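Local coordinates for neuroglobin (Symsagittifera roscoffensis, PDB 4B4Y), which probably binds oxygen reversibly at its haem iron, as neuroglobins do, and belongs to a globin lineage linked to the emergence of nervous systems, at residues 35-38 with 39-43; 26-29 with 30-33; 132-135 with 136-139. One frame throughout, in Å; residues are numbered along the deposited sequence.

Contact 1: residues 35-38 with 39-43; sequences VLQQ and FMEEN. With HEM (protoporphyrin IX containing Fe), chain B.
Two glutamine–glutamate pairs run along the more exposed flanks of this helix, each one turn apart and each built the same way. NE2 of Gln-37 hydrogen-bonds to OE2 of Glu-41 at 2.9 Å, nearly straight at 169°, and NE2 of Gln-38 hydrogen-bonds to OE2 of Glu-42 at 2.8 Å. Both glutamines hold CG anti to the backbone N (chi1 -176° for Gln-38) and stay extended, while the glutamates put CG beside their own N, which brings the ends together over the intervening turn. The amide plane stands almost square to the carboxylate in each pair, 85° for Gln-37 with Glu-41. The acceptor lies in the amide plane, whereas the N-H meets the oxygen from above the carboxylate. The amide oxygen of Gln-37, OE1, accepts from Arg-63 NH1, which fixes the flip of the amide, and Gln-38 also packs on Cys-119 and Gln-123 of helix 111-127. The backbone is the C-terminal end of helix 28-42, which corresponds to globin helix B, and its other side faces the haem pocket. There Leu-36 and Met-40 run alongside each other in the same direction, CG of Leu-36 4.2 Å from SD of Met-40; Phe-68 of helix 66-83 and Trp-52 touch both. Phe-39 directs its ring to the haem periphery: CZ is 3.8 Å from the porphyrin methyl CMC, and the vinyl carbon CAC sits at the ring's edge, in its plane. CD1 of Leu-36 also meets the edge of that ring, 4.5 Å from CD2. At the helix end Asn-43 turns back: ND2 gives a 2.9 Å bond to O of Phe-39, in the carbonyl plane and on a lone pair, and the backbone N bonds weakly to the same oxygen.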
# COMPACT_ATOMS: atom_id res chain seq x y z
N VAL A 35 15.63 -9.06 6.91
CA VAL A 35 14.54 -9.34 7.79
C VAL A 35 13.23 -9.60 7.03
O VAL A 35 12.50 -10.57 7.33
CB VAL A 35 14.28 -8.18 8.80
CG1 VAL A 35 12.95 -8.39 9.57
CG2 VAL A 35 15.48 -8.03 9.76
N LEU A 36 12.89 -8.69 6.11
CA LEU A 36 11.61 -8.79 5.41
C LEU A 36 11.63 -10.07 4.48
O LEU A 36 10.60 -10.74 4.31
CB LEU A 36 11.42 -7.49 4.55
CG LEU A 36 10.09 -7.33 3.75
CD1 LEU A 36 8.95 -7.42 4.70
CD2 LEU A 36 10.06 -5.93 2.93
N GLN A 37 12.78 -10.35 3.87
CA GLN A 37 12.91 -11.50 3.01
C GLN A 37 12.73 -12.82 3.84
O GLN A 37 11.97 -13.72 3.44
CB GLN A 37 14.30 -11.52 2.33
CG GLN A 37 14.40 -12.75 1.42
CD GLN A 37 15.82 -12.98 0.85
OE1 GLN A 37 16.57 -12.01 0.56
NE2 GLN A 37 16.19 -14.29 0.66
N GLN A 38 13.35 -12.90 5.01
CA GLN A 38 13.21 -14.13 5.82
C GLN A 38 11.75 -14.19 6.27
O GLN A 38 11.16 -15.29 6.32
CB GLN A 38 14.11 -14.04 7.05
CG GLN A 38 14.11 -15.37 7.92
CD GLN A 38 14.71 -15.17 9.36
OE1 GLN A 38 15.26 -14.07 9.68
NE2 GLN A 38 14.60 -16.22 10.23
N PHE A 39 11.17 -13.04 6.70
CA PHE A 39 9.77 -13.02 7.18
C PHE A 39 8.81 -13.59 6.11
O PHE A 39 7.89 -14.38 6.43
CB PHE A 39 9.37 -11.59 7.48
CG PHE A 39 7.97 -11.41 8.02
CD1 PHE A 39 7.52 -12.10 9.10
CD2 PHE A 39 7.12 -10.48 7.43
CE1 PHE A 39 6.20 -11.88 9.61
CE2 PHE A 39 5.86 -10.22 7.93
CZ PHE A 39 5.37 -10.91 8.99
N MET A 40 9.03 -13.19 4.86
CA MET A 40 8.19 -13.63 3.75
C MET A 40 8.48 -15.11 3.36
O MET A 40 7.57 -15.79 2.99
CB MET A 40 8.38 -12.67 2.52
CG MET A 40 7.83 -11.20 2.82
SD MET A 40 8.10 -10.14 1.35
CE MET A 40 6.70 -10.73 0.29
N GLU A 41 9.73 -15.58 3.47
CA GLU A 41 10.04 -17.01 3.31
C GLU A 41 9.35 -17.91 4.30
O GLU A 41 8.77 -18.98 3.93
CB GLU A 41 11.56 -17.22 3.33
CG GLU A 41 12.20 -16.60 2.09
CD GLU A 41 13.69 -16.66 2.12
OE1 GLU A 41 14.22 -16.77 3.26
OE2 GLU A 41 14.32 -16.52 1.01
N GLU A 42 9.32 -17.49 5.55
CA GLU A 42 8.80 -18.35 6.62
C GLU A 42 7.32 -18.21 6.79
O GLU A 42 6.63 -19.15 7.36
CB GLU A 42 9.56 -18.10 7.95
CG GLU A 42 11.14 -18.27 7.86
CD GLU A 42 11.88 -17.96 9.19
OE1 GLU A 42 11.30 -17.37 10.16
OE2 GLU A 42 13.06 -18.41 9.33
N ASN A 43 6.75 -17.08 6.31
CA ASN A 43 5.27 -16.87 6.53
C ASN A 43 4.62 -16.53 5.19
O ASN A 43 4.45 -15.32 4.83
CB ASN A 43 5.07 -15.76 7.50
CG ASN A 43 5.81 -16.01 8.83
OD1 ASN A 43 5.28 -16.67 9.74
ND2 ASN A 43 7.05 -15.50 8.93
CHA HEM B . 2.48 -1.11 6.48
CHB HEM B . 5.84 -0.86 9.91
CHC HEM B . 4.40 -5.25 11.51
CHD HEM B . 1.91 -5.88 7.45
C1A HEM B . 3.50 -0.65 7.27
C2A HEM B . 4.06 0.67 7.26
C3A HEM B . 4.98 0.74 8.19
C4A HEM B . 5.00 -0.50 8.86
CMA HEM B . 5.87 1.97 8.59
CAA HEM B . 3.59 1.79 6.27
CBA HEM B . 4.56 1.81 5.11
CGA HEM B . 4.05 2.67 3.96
O1A HEM B . 3.54 3.77 4.13
O2A HEM B . 4.16 2.23 2.80
C1B HEM B . 5.73 -2.02 10.70
C2B HEM B . 6.43 -2.30 11.95
C3B HEM B . 6.02 -3.47 12.40
C4B HEM B . 5.09 -4.02 11.44
CMB HEM B . 7.43 -1.30 12.59
CAB HEM B . 6.52 -4.20 13.67
CBB HEM B . 6.19 -3.73 14.87
C1C HEM B . 3.67 -5.84 10.49
C2C HEM B . 3.33 -7.26 10.35
C3C HEM B . 2.73 -7.44 9.19
C4C HEM B . 2.62 -6.14 8.59
CMC HEM B . 3.71 -8.39 11.34
CAC HEM B . 2.15 -8.80 8.63
CBC HEM B . 2.18 -8.98 7.30
C1D HEM B . 1.64 -4.64 6.91
C2D HEM B . 0.64 -4.30 5.89
C3D HEM B . 0.88 -2.86 5.66
C4D HEM B . 2.00 -2.42 6.46
CMD HEM B . -0.37 -5.18 5.14
CAD HEM B . 0.24 -1.96 4.61
CBD HEM B . 1.57 -2.70 4.22
CGD HEM B . 1.75 -2.24 2.90
O1D HEM B . 2.61 -2.88 2.25
O2D HEM B . 0.94 -1.30 2.63
NA HEM B . 4.09 -1.32 8.27
NB HEM B . 4.94 -3.07 10.45
NC HEM B . 3.24 -5.20 9.40
ND HEM B . 2.33 -3.47 7.25
FE HEM B . 3.60 -3.23 8.82

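Contact 2: residues 26-29 with 30-33; sequences PNYD and DFVE
Tyr-28 carries this turn, its ring reaching Val-32 and Phe-31 one turn further along the helix. The bond to CB points away from residues 30-33; chi1 of -169° then sets the ring opposite the Tyr-28 N and back alongside them. CD1 and CE1 of Tyr-28, on one flank of the ring, each come 4.0 Å from CD2 of Phe-31; the two planes are inclined at 45°, an oblique pair. On the CD2–CE2 side, the methyl CG2 of Val-32 lies over the face, 4.1 Å from CD2 and 3.6 Å from CE2 of Tyr-28. Shifted toward the rim, this methyl makes a CH-pi contact, 3.9 Å from the Tyr-28 ring centroid. Further out, CZ is 3.7 Å from CG2 of Val-32, and OH, 4.0 Å from that methyl, hydrogen-bonds to O of Gly-76, which together with Ile-79 and Ser-80 ties the ring to helix 66-83. The Tyr-28 carbonyl works too: its O receives N of Val-32 at 3.1 Å and also lies at the edge of the Phe-31 ring, in its plane. Phe-31 itself packs on Gln-123 and Val-124 of helix 111-127. Asp-29 and Asp-30 sit on the solvent side; Asp-29 makes a long, weak ion pair with Lys-73, and Asp-30 touches Arg-127. Asn-27 holds the N-cap position without a side-chain capping bond, and its O takes N of Phe-31 at 3.0 Å, opening the run of i to i+4 bonds. This is the start of the helix that corresponds to globin helix B, with Tyr-28 packing on the E-helix equivalent 66-83 and Phe-31 on the G-helix equivalent 111-127.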
# COMPACT_ATOMS: atom_id res chain seq x y z
N PRO A 26 26.18 0.82 9.32
CA PRO A 26 26.83 0.81 7.99
C PRO A 26 26.12 -0.07 6.96
O PRO A 26 26.29 0.16 5.75
CB PRO A 26 28.25 0.22 8.25
CG PRO A 26 28.49 0.37 9.75
CD PRO A 26 27.08 0.38 10.42
N ASN A 27 25.36 -1.09 7.41
CA ASN A 27 24.64 -1.96 6.43
C ASN A 27 23.16 -1.98 6.73
O ASN A 27 22.48 -2.97 6.43
CB ASN A 27 25.16 -3.41 6.53
CG ASN A 27 26.66 -3.49 6.41
OD1 ASN A 27 27.38 -3.86 7.40
ND2 ASN A 27 27.18 -3.10 5.23
N TYR A 28 22.65 -0.90 7.32
CA TYR A 28 21.25 -0.88 7.84
C TYR A 28 20.16 -1.30 6.81
O TYR A 28 19.25 -2.07 7.16
CB TYR A 28 20.88 0.46 8.54
CG TYR A 28 19.57 0.39 9.30
CD1 TYR A 28 19.48 -0.22 10.57
CD2 TYR A 28 18.44 0.96 8.79
CE1 TYR A 28 18.29 -0.29 11.26
CE2 TYR A 28 17.21 0.88 9.48
CZ TYR A 28 17.15 0.27 10.70
OH TYR A 28 15.94 0.25 11.36
N ASP A 29 20.29 -0.85 5.55
CA ASP A 29 19.26 -1.16 4.58
C ASP A 29 19.27 -2.64 4.21
O ASP A 29 18.19 -3.21 3.96
CB ASP A 29 19.39 -0.33 3.26
CG ASP A 29 19.11 1.26 3.49
OD1 ASP A 29 18.59 1.66 4.57
OD2 ASP A 29 19.40 2.04 2.55
N ASP A 30 20.47 -3.19 3.96
CA ASP A 30 20.66 -4.63 3.76
C ASP A 30 20.04 -5.45 4.94
O ASP A 30 19.31 -6.42 4.70
CB ASP A 30 22.16 -4.95 3.61
CG ASP A 30 22.78 -4.38 2.30
OD1 ASP A 30 22.02 -4.09 1.33
OD2 ASP A 30 24.04 -4.20 2.28
N PHE A 31 20.26 -5.00 6.17
CA PHE A 31 19.80 -5.68 7.37
C PHE A 31 18.25 -5.75 7.35
O PHE A 31 17.68 -6.83 7.56
CB PHE A 31 20.35 -5.02 8.65
CG PHE A 31 19.47 -5.18 9.88
CD1 PHE A 31 19.44 -6.38 10.65
CD2 PHE A 31 18.69 -4.14 10.30
CE1 PHE A 31 18.60 -6.51 11.79
CE2 PHE A 31 17.87 -4.27 11.40
CZ PHE A 31 17.83 -5.45 12.14
N VAL A 32 17.59 -4.63 7.08
CA VAL A 32 16.17 -4.60 7.12
C VAL A 32 15.58 -5.46 5.94
O VAL A 32 14.59 -6.08 6.12
CB VAL A 32 15.59 -3.12 7.08
CG1 VAL A 32 13.99 -3.12 7.15
CG2 VAL A 32 16.07 -2.31 8.26
N GLU A 33 16.18 -5.47 4.75
CA GLU A 33 15.72 -6.28 3.62
C GLU A 33 15.93 -7.83 3.92
O GLU A 33 15.05 -8.65 3.64
CB GLU A 33 16.51 -5.88 2.36
CG GLU A 33 15.99 -4.51 1.75
CD GLU A 33 16.64 -4.14 0.42
OE1 GLU A 33 17.40 -4.97 -0.18
OE2 GLU A 33 16.45 -2.97 0.00

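Contact 3: residues 132-135 with 136-139; sequences KWSE and EKKE
The carbonyl oxygen of Ser-134 takes the backbone N of Lys-138 at 2.9 Å, while the hydroxyl of the same serine serves the preceding amide: Ser-134 OG accepts from Lys-137 N at 3.0 Å, nearly straight at 168°. Ser-134 is thus the N-cap of helix 135-153. Its chi1 of 70° tucks OG in over the serine's own backbone, within reach of the amide three residues on. Glu-135 O continues the pattern by accepting from N of Glu-139.

Just before the cap, Trp-133 lays its indole beneath the first turn. CB of Lys-137 stands over one face, 4.0 Å from the centroid of the six-membered ring, a CH-pi contact displaced toward the rim. Farther along the ring CZ2 comes 3.4 Å from CA of Lys-138, whose side chain crosses that of the tryptophan at about a right angle. The Lys-137 chain then runs back past the loop, its CD 3.3 Å from O of Lys-132, and its NZ forms salt bridges with Asp-20 and Glu-19 of helix 11-24. Trp-133 also meets the ring of Trp-141 and touches Val-124 and Val-125 of helix 111-127.

Among the exposed acids, OE2 of Glu-135 and OE2 of Glu-139 lie 4.2 Å apart. The helix dipole would be expected to suit Glu-135 and Glu-136 at the N-terminus, and may offset part of the repulsion between Glu-135 and Glu-139, while the serine hydroxyl supplies an acceptor for an amide of the first turn.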
# COMPACT_ATOMS: atom_id res chain seq x y z
N LYS A 132 29.95 -10.33 21.51
CA LYS A 132 29.06 -9.32 22.05
C LYS A 132 27.62 -9.72 22.31
O LYS A 132 26.95 -9.06 23.07
CB LYS A 132 29.05 -8.12 21.09
CG LYS A 132 30.45 -7.37 21.04
CD LYS A 132 30.48 -6.32 22.15
CE LYS A 132 31.76 -5.47 22.11
NZ LYS A 132 32.34 -5.36 23.51
N TRP A 133 27.10 -10.76 21.67
CA TRP A 133 25.66 -11.04 21.88
C TRP A 133 25.47 -11.68 23.24
O TRP A 133 26.32 -12.44 23.67
CB TRP A 133 25.13 -11.93 20.71
CG TRP A 133 23.64 -12.13 20.85
CD1 TRP A 133 23.00 -13.29 21.18
CD2 TRP A 133 22.61 -11.14 20.71
NE1 TRP A 133 21.66 -13.11 21.22
CE2 TRP A 133 21.39 -11.79 20.93
CE3 TRP A 133 22.60 -9.81 20.32
CZ2 TRP A 133 20.13 -11.12 20.82
CZ3 TRP A 133 21.42 -9.15 20.25
CH2 TRP A 133 20.16 -9.81 20.53
N SER A 134 24.37 -11.43 23.94
CA SER A 134 24.28 -11.95 25.27
C SER A 134 22.82 -12.07 25.60
O SER A 134 21.97 -11.46 24.94
CB SER A 134 24.93 -10.94 26.29
OG SER A 134 24.09 -9.77 26.38
N GLU A 135 22.52 -12.76 26.67
CA GLU A 135 21.17 -12.87 27.15
C GLU A 135 20.51 -11.51 27.43
O GLU A 135 19.29 -11.32 27.12
CB GLU A 135 21.11 -13.72 28.44
CG GLU A 135 19.65 -13.90 28.98
CD GLU A 135 19.52 -14.73 30.32
OE1 GLU A 135 20.51 -15.15 30.97
OE2 GLU A 135 18.38 -14.93 30.72
N GLU A 136 21.28 -10.60 28.05
CA GLU A 136 20.78 -9.24 28.36
C GLU A 136 20.48 -8.47 27.09
O GLU A 136 19.52 -7.77 27.06
CB GLU A 136 21.82 -8.39 29.18
CG GLU A 136 22.00 -8.88 30.62
CD GLU A 136 23.05 -10.07 30.81
OE1 GLU A 136 23.77 -10.54 29.85
OE2 GLU A 136 23.13 -10.53 31.99
N LYS A 137 21.32 -8.60 26.07
CA LYS A 137 20.97 -7.95 24.79
C LYS A 137 19.69 -8.57 24.22
O LYS A 137 18.76 -7.84 23.77
CB LYS A 137 22.08 -8.07 23.74
CG LYS A 137 23.22 -7.06 23.91
CD LYS A 137 24.26 -7.22 22.81
CE LYS A 137 25.56 -6.37 23.06
NZ LYS A 137 24.96 -5.08 22.73
N LYS A 138 19.60 -9.91 24.32
CA LYS A 138 18.41 -10.58 23.76
C LYS A 138 17.17 -9.99 24.39
O LYS A 138 16.24 -9.59 23.67
CB LYS A 138 18.44 -12.13 23.93
CG LYS A 138 17.10 -12.74 23.56
CD LYS A 138 17.07 -14.29 23.63
CE LYS A 138 17.47 -14.81 25.01
NZ LYS A 138 16.77 -16.03 25.39
N GLU A 139 17.16 -9.85 25.72
CA GLU A 139 15.99 -9.30 26.43
C GLU A 139 15.81 -7.82 26.10
O GLU A 139 14.66 -7.36 26.00
CB GLU A 139 16.19 -9.35 27.99
CG GLU A 139 15.86 -10.57 28.75
CD GLU A 139 15.92 -10.31 30.29
OE1 GLU A 139 15.25 -9.33 30.81
OE2 GLU A 139 16.64 -11.10 30.96

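How the contacts relate
Contacts 2 and 1 follow in series along one helix, 28-42, their centres 15 Å apart: 26-33 covers its start and 35-43 its closing end. The approach to the haem changes along the way. In contact 2 the side chain of Val-32 is still about 9 Å from the porphyrin, whereas contact 1 touches it, and the side chain of Leu-36 comes within about 5 Å of the bound oxygen molecule. Contact 3 begins a different helix, 135-153, with its centre 23 Å from that of contact 1 and 20 Å from that of contact 2; its nearest atoms stay about 9 Å from contact 2. Helix 111-127 touches side chains of all three.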